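Local coordinates for protein CAIP (Helicobacter cinaedi, PDB 5LBH) that probably takes up and stores iron as a Dps-like mini-ferritin of the neutrophil-activating type, and promotes the differentiation of macrophages into foam cells, at residues Q12-H26 with H38-F52. Sequence-based numbering, arbitrary orientation.
Sequences QADASVFYVKVHNFH and HKATQEIYEQFADVF. With FE (Fe (III) ion), chain V.
His26, on helix 4-28, lies in an offset stack with His38 of helix 34-61: ring centroids are 3.7 Å apart and the planes differ by 11°. The opposite face of His26 receives the edge of Tyr45 in a T-shaped contact, planes at 84°. Tyr45 in turn stacks face to face on His23, centroids 3.6 Å apart; its chi1 of 67° places the ring between its own backbone N and carbonyl carbon, where it fits a hole formed by Tyr19, Val22, His23 and His26. Further along, the edge of Phe18 meets the face of Phe48, with CD1 of Phe18 over the ring centre.

Hydrogen bonds fix two of these imidazoles. His38 ND1 donates across the contact to His26 O at 2.7 Å, the acceptor lying near the plane of the His38 ring. Within helix 4-28, His23 ND1 reaches Tyr19 O at 2.9 Å with an almost straight N-H, which holds the His23 ring for its stack on Tyr45.

Apolar contacts add to the interface. Val22 CG1 lies 3.9 Å from Tyr45 CB, and Ala15 CB lies 3.7 Å from Val51 CG2, while Gln12 CG and Ser16 CB pack on the Phe52 ring. Segments 12-26 and 38-52 run antiparallel, their axes 8.6 Å apart, as neighbouring helices in the ferritin-like four-helix bundle.

The iron (III) ion is bound by His26 NE2 at 2.4 Å and a water, with Asp53 and Glu57 of a second subunit completing the site. With iron on NE2 and aromatic rings over both faces, His26 has its orientation restricted; this intersubunit arrangement is consistent with the ferroxidase centre of Dps proteins.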
loop_
_atom_site.group_PDB
_atom_site.type_symbol
_atom_site.label_atom_id
_atom_site.label_comp_id
_atom_site.label_asym_id
_atom_site.label_seq_id
_atom_site.Cartn_x
_atom_site.Cartn_y
_atom_site.Cartn_z
ATOM N N GLN A 12 29.530 -5.879 20.296
ATOM C CA GLN A 12 29.645 -4.768 19.363
ATOM C C GLN A 12 30.870 -4.924 18.465
ATOM O O GLN A 12 30.771 -4.823 17.235
ATOM C CB GLN A 12 29.700 -3.450 20.137
ATOM C CG GLN A 12 29.634 -2.224 19.252
ATOM C CD GLN A 12 30.122 -0.962 19.933
ATOM O OE1 GLN A 12 30.485 -0.975 21.103
ATOM N NE2 GLN A 12 30.139 0.139 19.195
ATOM N N ALA A 13 32.037 -5.184 19.067
ATOM C CA ALA A 13 33.267 -5.270 18.288
ATOM C C ALA A 13 33.233 -6.447 17.318
ATOM O O ALA A 13 33.650 -6.319 16.159
ATOM C CB ALA A 13 34.476 -5.361 19.218
ATOM N N ASP A 14 32.757 -7.605 17.774
ATOM C CA ASP A 14 32.692 -8.745 16.873
ATOM C C ASP A 14 31.641 -8.539 15.789
ATOM O O ASP A 14 31.817 -9.040 14.668
ATOM C CB ASP A 14 32.432 -10.030 17.659
ATOM C CG ASP A 14 33.606 -10.416 18.564
ATOM O OD1 ASP A 14 34.789 -10.413 18.124
ATOM O OD2 ASP A 14 33.332 -10.725 19.739
ATOM N N ALA A 15 30.542 -7.823 16.098
ATOM C CA ALA A 15 29.552 -7.518 15.058
ATOM C C ALA A 15 30.167 -6.677 13.947
ATOM O O ALA A 15 29.913 -6.926 12.762
ATOM C CB ALA A 15 28.325 -6.809 15.630
ATOM N N SER A 16 30.970 -5.668 14.302
ATOM C CA SER A 16 31.521 -4.814 13.250
ATOM C C SER A 16 32.511 -5.577 12.379
ATOM O O SER A 16 32.579 -5.333 11.173
ATOM C CB SER A 16 32.166 -3.541 13.827
ATOM O OG SER A 16 33.363 -3.790 14.531
ATOM N N VAL A 17 33.269 -6.509 12.957
ATOM C CA VAL A 17 34.182 -7.315 12.149
ATOM C C VAL A 17 33.408 -8.306 11.290
ATOM O O VAL A 17 33.703 -8.480 10.107
ATOM C CB VAL A 17 35.217 -8.009 13.053
ATOM C CG1 VAL A 17 36.050 -9.019 12.260
ATOM C CG2 VAL A 17 36.116 -6.946 13.714
ATOM N N PHE A 18 32.391 -8.956 11.863
ATOM C CA PHE A 18 31.577 -9.897 11.098
ATOM C C PHE A 18 30.845 -9.182 9.971
ATOM O O PHE A 18 30.705 -9.720 8.858
ATOM C CB PHE A 18 30.582 -10.585 12.032
ATOM C CG PHE A 18 29.887 -11.758 11.417
ATOM C CD1 PHE A 18 28.509 -11.760 11.237
ATOM C CD2 PHE A 18 30.613 -12.875 11.022
ATOM C CE1 PHE A 18 27.871 -12.860 10.663
ATOM C CE2 PHE A 18 29.978 -13.971 10.447
ATOM C CZ PHE A 18 28.607 -13.966 10.267
ATOM N N TYR A 19 30.395 -7.952 10.239
ATOM C CA TYR A 19 29.731 -7.151 9.222
ATOM C C TYR A 19 30.581 -7.041 7.958
ATOM O O TYR A 19 30.086 -7.243 6.840
ATOM C CB TYR A 19 29.420 -5.777 9.814
ATOM C CG TYR A 19 28.819 -4.776 8.872
ATOM C CD1 TYR A 19 29.584 -3.727 8.377
ATOM C CD2 TYR A 19 27.469 -4.842 8.510
ATOM C CE1 TYR A 19 29.047 -2.801 7.539
ATOM C CE2 TYR A 19 26.914 -3.903 7.653
ATOM C CZ TYR A 19 27.714 -2.889 7.170
ATOM O OH TYR A 19 27.204 -1.940 6.324
ATOM N N VAL A 20 31.876 -6.756 8.118
ATOM C CA VAL A 20 32.746 -6.611 6.955
ATOM C C VAL A 20 33.089 -7.973 6.362
ATOM O O VAL A 20 33.118 -8.132 5.138
ATOM C CB VAL A 20 34.009 -5.801 7.317
ATOM C CG1 VAL A 20 35.016 -5.866 6.196
ATOM C CG2 VAL A 20 33.645 -4.341 7.564
ATOM N N LYS A 21 33.342 -8.977 7.203
ATOM C CA LYS A 21 33.614 -10.310 6.675
ATOM C C LYS A 21 32.476 -10.804 5.780
ATOM O O LYS A 21 32.716 -11.432 4.738
ATOM C CB LYS A 21 33.831 -11.305 7.807
ATOM C CG LYS A 21 34.152 -12.677 7.284
ATOM C CD LYS A 21 34.214 -13.715 8.369
ATOM C CE LYS A 21 35.427 -13.620 9.244
ATOM N NZ LYS A 21 35.450 -14.775 10.228
ATOM N N VAL A 22 31.228 -10.541 6.172
ATOM C CA VAL A 22 30.104 -11.025 5.380
ATOM C C VAL A 22 29.977 -10.256 4.055
ATOM O O VAL A 22 29.572 -10.837 3.045
ATOM C CB VAL A 22 28.819 -10.985 6.237
ATOM C CG1 VAL A 22 27.576 -11.347 5.416
ATOM C CG2 VAL A 22 28.961 -11.914 7.425
ATOM N N HIS A 23 30.352 -8.968 4.009
ATOM C CA HIS A 23 30.420 -8.282 2.714
ATOM C C HIS A 23 31.399 -9.001 1.779
ATOM O O HIS A 23 31.147 -9.150 0.577
ATOM C CB HIS A 23 30.845 -6.824 2.910
ATOM C CG HIS A 23 29.714 -5.891 3.222
ATOM N ND1 HIS A 23 29.254 -5.684 4.508
ATOM C CD2 HIS A 23 28.993 -5.058 2.430
ATOM C CE1 HIS A 23 28.278 -4.792 4.491
ATOM N NE2 HIS A 23 28.104 -4.396 3.245
ATOM N N ASN A 24 32.507 -9.488 2.331
ATOM C CA ASN A 24 33.476 -10.237 1.548
ATOM C C ASN A 24 32.870 -11.538 1.008
ATOM O O ASN A 24 33.005 -11.844 -0.183
ATOM C CB ASN A 24 34.708 -10.464 2.427
ATOM C CG ASN A 24 35.781 -11.275 1.766
ATOM O OD1 ASN A 24 35.765 -11.502 0.567
ATOM N ND2 ASN A 24 36.769 -11.676 2.560
ATOM N N PHE A 25 32.167 -12.304 1.851
ATOM C CA PHE A 25 31.430 -13.465 1.337
ATOM C C PHE A 25 30.422 -13.054 0.267
ATOM O O PHE A 25 30.253 -13.739 -0.753
ATOM C CB PHE A 25 30.697 -14.184 2.474
ATOM C CG PHE A 25 31.603 -14.751 3.526
ATOM C CD1 PHE A 25 32.913 -15.088 3.225
ATOM C CD2 PHE A 25 31.140 -14.955 4.814
ATOM C CE1 PHE A 25 33.749 -15.615 4.195
ATOM C CE2 PHE A 25 31.962 -15.489 5.790
ATOM C CZ PHE A 25 33.275 -15.820 5.481
ATOM N N HIS A 26 29.739 -11.936 0.498
ATOM C CA HIS A 26 28.716 -11.441 -0.411
ATOM C C HIS A 26 29.295 -11.111 -1.784
ATOM O O HIS A 26 28.659 -11.367 -2.809
ATOM C CB HIS A 26 28.061 -10.226 0.241
ATOM C CG HIS A 26 27.069 -9.518 -0.617
ATOM N ND1 HIS A 26 25.845 -10.059 -0.959
ATOM C CD2 HIS A 26 27.100 -8.279 -1.164
ATOM C CE1 HIS A 26 25.177 -9.191 -1.695
ATOM N NE2 HIS A 26 25.914 -8.104 -1.833
ATOM N N HIS A 38 24.591 -14.802 -2.623
ATOM C CA HIS A 38 24.790 -13.357 -2.666
ATOM C C HIS A 38 23.707 -12.638 -1.863
ATOM O O HIS A 38 23.996 -11.711 -1.097
ATOM C CB HIS A 38 24.820 -12.921 -4.133
ATOM C CG HIS A 38 25.142 -11.475 -4.367
ATOM N ND1 HIS A 38 26.397 -10.943 -4.152
ATOM C CD2 HIS A 38 24.398 -10.475 -4.901
ATOM C CE1 HIS A 38 26.402 -9.667 -4.506
ATOM N NE2 HIS A 38 25.198 -9.357 -4.958
ATOM N N LYS A 39 22.463 -13.110 -1.961
ATOM C CA LYS A 39 21.346 -12.471 -1.274
ATOM C C LYS A 39 21.290 -12.829 0.216
ATOM O O LYS A 39 21.026 -11.959 1.054
ATOM C CB LYS A 39 20.047 -12.841 -1.981
ATOM C CG LYS A 39 18.837 -12.097 -1.473
ATOM C CD LYS A 39 17.910 -13.021 -0.711
ATOM C CE LYS A 39 16.621 -12.310 -0.367
ATOM N NZ LYS A 39 15.656 -13.210 0.333
ATOM N N ALA A 40 21.530 -14.089 0.581
ATOM C CA ALA A 40 21.518 -14.439 2.000
ATOM C C ALA A 40 22.577 -13.651 2.763
ATOM O O ALA A 40 22.301 -13.103 3.835
ATOM C CB ALA A 40 21.710 -15.940 2.194
ATOM N N THR A 41 23.797 -13.574 2.223
ATOM C CA THR A 41 24.829 -12.789 2.891
ATOM C C THR A 41 24.408 -11.325 3.026
ATOM O O THR A 41 24.790 -10.649 3.992
ATOM C CB THR A 41 26.164 -12.883 2.143
ATOM O OG1 THR A 41 25.980 -12.491 0.784
ATOM C CG2 THR A 41 26.708 -14.297 2.182
ATOM N N GLN A 42 23.638 -10.802 2.070
ATOM C CA GLN A 42 23.237 -9.406 2.208
ATOM C C GLN A 42 22.245 -9.241 3.360
ATOM O O GLN A 42 22.330 -8.285 4.138
ATOM C CB GLN A 42 22.626 -8.873 0.925
ATOM C CG GLN A 42 22.256 -7.413 1.104
ATOM C CD GLN A 42 21.366 -6.861 0.023
ATOM O OE1 GLN A 42 20.153 -6.809 0.191
ATOM N NE2 GLN A 42 21.956 -6.481 -1.114
ATOM N N GLU A 43 21.311 -10.178 3.492
ATOM C CA GLU A 43 20.398 -10.164 4.627
ATOM C C GLU A 43 21.138 -10.294 5.957
ATOM O O GLU A 43 20.755 -9.666 6.952
ATOM C CB GLU A 43 19.377 -11.285 4.469
ATOM C CG GLU A 43 18.464 -11.074 3.295
ATOM C CD GLU A 43 17.483 -12.208 3.136
ATOM O OE1 GLU A 43 16.357 -11.956 2.642
ATOM O OE2 GLU A 43 17.837 -13.353 3.511
ATOM N N ILE A 44 22.200 -11.103 5.993
ATOM C CA ILE A 44 22.941 -11.314 7.233
ATOM C C ILE A 44 23.696 -10.053 7.647
ATOM O O ILE A 44 23.686 -9.669 8.820
ATOM C CB ILE A 44 23.879 -12.519 7.099
ATOM C CG1 ILE A 44 23.075 -13.818 6.949
ATOM C CG2 ILE A 44 24.886 -12.554 8.244
ATOM C CD1 ILE A 44 23.960 -15.059 6.779
ATOM N N TYR A 45 24.393 -9.400 6.720
ATOM C CA TYR A 45 25.135 -8.242 7.200
ATOM C C TYR A 45 24.211 -7.083 7.565
ATOM O O TYR A 45 24.588 -6.261 8.403
ATOM C CB TYR A 45 26.239 -7.816 6.206
ATOM C CG TYR A 45 25.881 -7.246 4.834
ATOM C CD1 TYR A 45 25.173 -6.041 4.691
ATOM C CD2 TYR A 45 26.344 -7.868 3.664
ATOM C CE1 TYR A 45 24.882 -5.505 3.416
ATOM C CE2 TYR A 45 26.077 -7.340 2.404
ATOM C CZ TYR A 45 25.342 -6.163 2.284
ATOM O OH TYR A 45 25.092 -5.655 1.029
ATOM N N GLU A 46 22.998 -7.029 7.008
ATOM C CA GLU A 46 22.051 -5.998 7.424
ATOM C C GLU A 46 21.508 -6.277 8.819
ATOM O O GLU A 46 21.280 -5.340 9.589
ATOM C CB GLU A 46 20.894 -5.892 6.420
ATOM C CG GLU A 46 21.269 -5.198 5.099
ATOM C CD GLU A 46 20.202 -5.337 3.987
ATOM O OE1 GLU A 46 19.186 -6.056 4.175
ATOM O OE2 GLU A 46 20.404 -4.749 2.897
ATOM N N GLN A 47 21.379 -7.555 9.196
ATOM C CA GLN A 47 20.910 -7.874 10.537
ATOM C C GLN A 47 21.980 -7.593 11.587
ATOM O O GLN A 47 21.658 -7.097 12.674
ATOM C CB GLN A 47 20.487 -9.349 10.616
ATOM C CG GLN A 47 19.201 -9.688 9.882
ATOM C CD GLN A 47 17.956 -9.199 10.629
ATOM O OE1 GLN A 47 17.237 -8.312 10.150
ATOM N NE2 GLN A 47 17.693 -9.780 11.802
ATOM N N PHE A 48 23.258 -7.811 11.251
ATOM C CA PHE A 48 24.338 -7.490 12.173
ATOM C C PHE A 48 24.660 -6.005 12.207
ATOM O O PHE A 48 25.216 -5.541 13.203
ATOM C CB PHE A 48 25.580 -8.327 11.855
ATOM C CG PHE A 48 25.547 -9.683 12.509
ATOM C CD1 PHE A 48 24.876 -10.748 11.912
ATOM C CD2 PHE A 48 26.128 -9.873 13.754
ATOM C CE1 PHE A 48 24.816 -11.986 12.532
ATOM C CE2 PHE A 48 26.083 -11.112 14.380
ATOM C CZ PHE A 48 25.426 -12.168 13.770
ATOM N N ALA A 49 24.321 -5.247 11.160
ATOM C CA ALA A 49 24.308 -3.799 11.316
ATOM C C ALA A 49 23.328 -3.387 12.403
ATOM O O ALA A 49 23.578 -2.419 13.128
ATOM C CB ALA A 49 23.963 -3.107 10.001
ATOM N N ASP A 50 22.240 -4.154 12.574
ATOM C CA ASP A 50 21.238 -3.790 13.563
ATOM C C ASP A 50 21.667 -4.136 14.977
ATOM O O ASP A 50 21.538 -3.292 15.869
ATOM C CB ASP A 50 19.923 -4.492 13.249
ATOM C CG ASP A 50 19.135 -3.795 12.157
ATOM O OD1 ASP A 50 19.398 -2.597 11.890
ATOM O OD2 ASP A 50 18.244 -4.450 11.574
ATOM N N VAL A 51 22.271 -5.314 15.186
ATOM C CA VAL A 51 22.839 -5.622 16.504
ATOM C C VAL A 51 23.934 -4.624 16.859
ATOM O O VAL A 51 24.020 -4.165 17.999
ATOM C CB VAL A 51 23.353 -7.078 16.598
ATOM C CG1 VAL A 51 22.370 -8.043 16.081
ATOM C CG2 VAL A 51 24.684 -7.263 15.961
ATOM N N PHE A 52 24.759 -4.239 15.880
ATOM C CA PHE A 52 25.820 -3.276 16.142
ATOM C C PHE A 52 25.256 -2.004 16.768
ATOM O O PHE A 52 25.784 -1.493 17.763
ATOM C CB PHE A 52 26.564 -2.969 14.843
ATOM C CG PHE A 52 27.660 -1.956 14.991
ATOM C CD1 PHE A 52 28.858 -2.295 15.626
ATOM C CD2 PHE A 52 27.520 -0.678 14.463
ATOM C CE1 PHE A 52 29.896 -1.375 15.742
ATOM C CE2 PHE A 52 28.550 0.259 14.580
ATOM C CZ PHE A 52 29.741 -0.091 15.221
HETATM FE FE FE V . 25.669 -5.999 -2.981
HETATM O O HOH W 1 23.804 -6.133 -4.760
#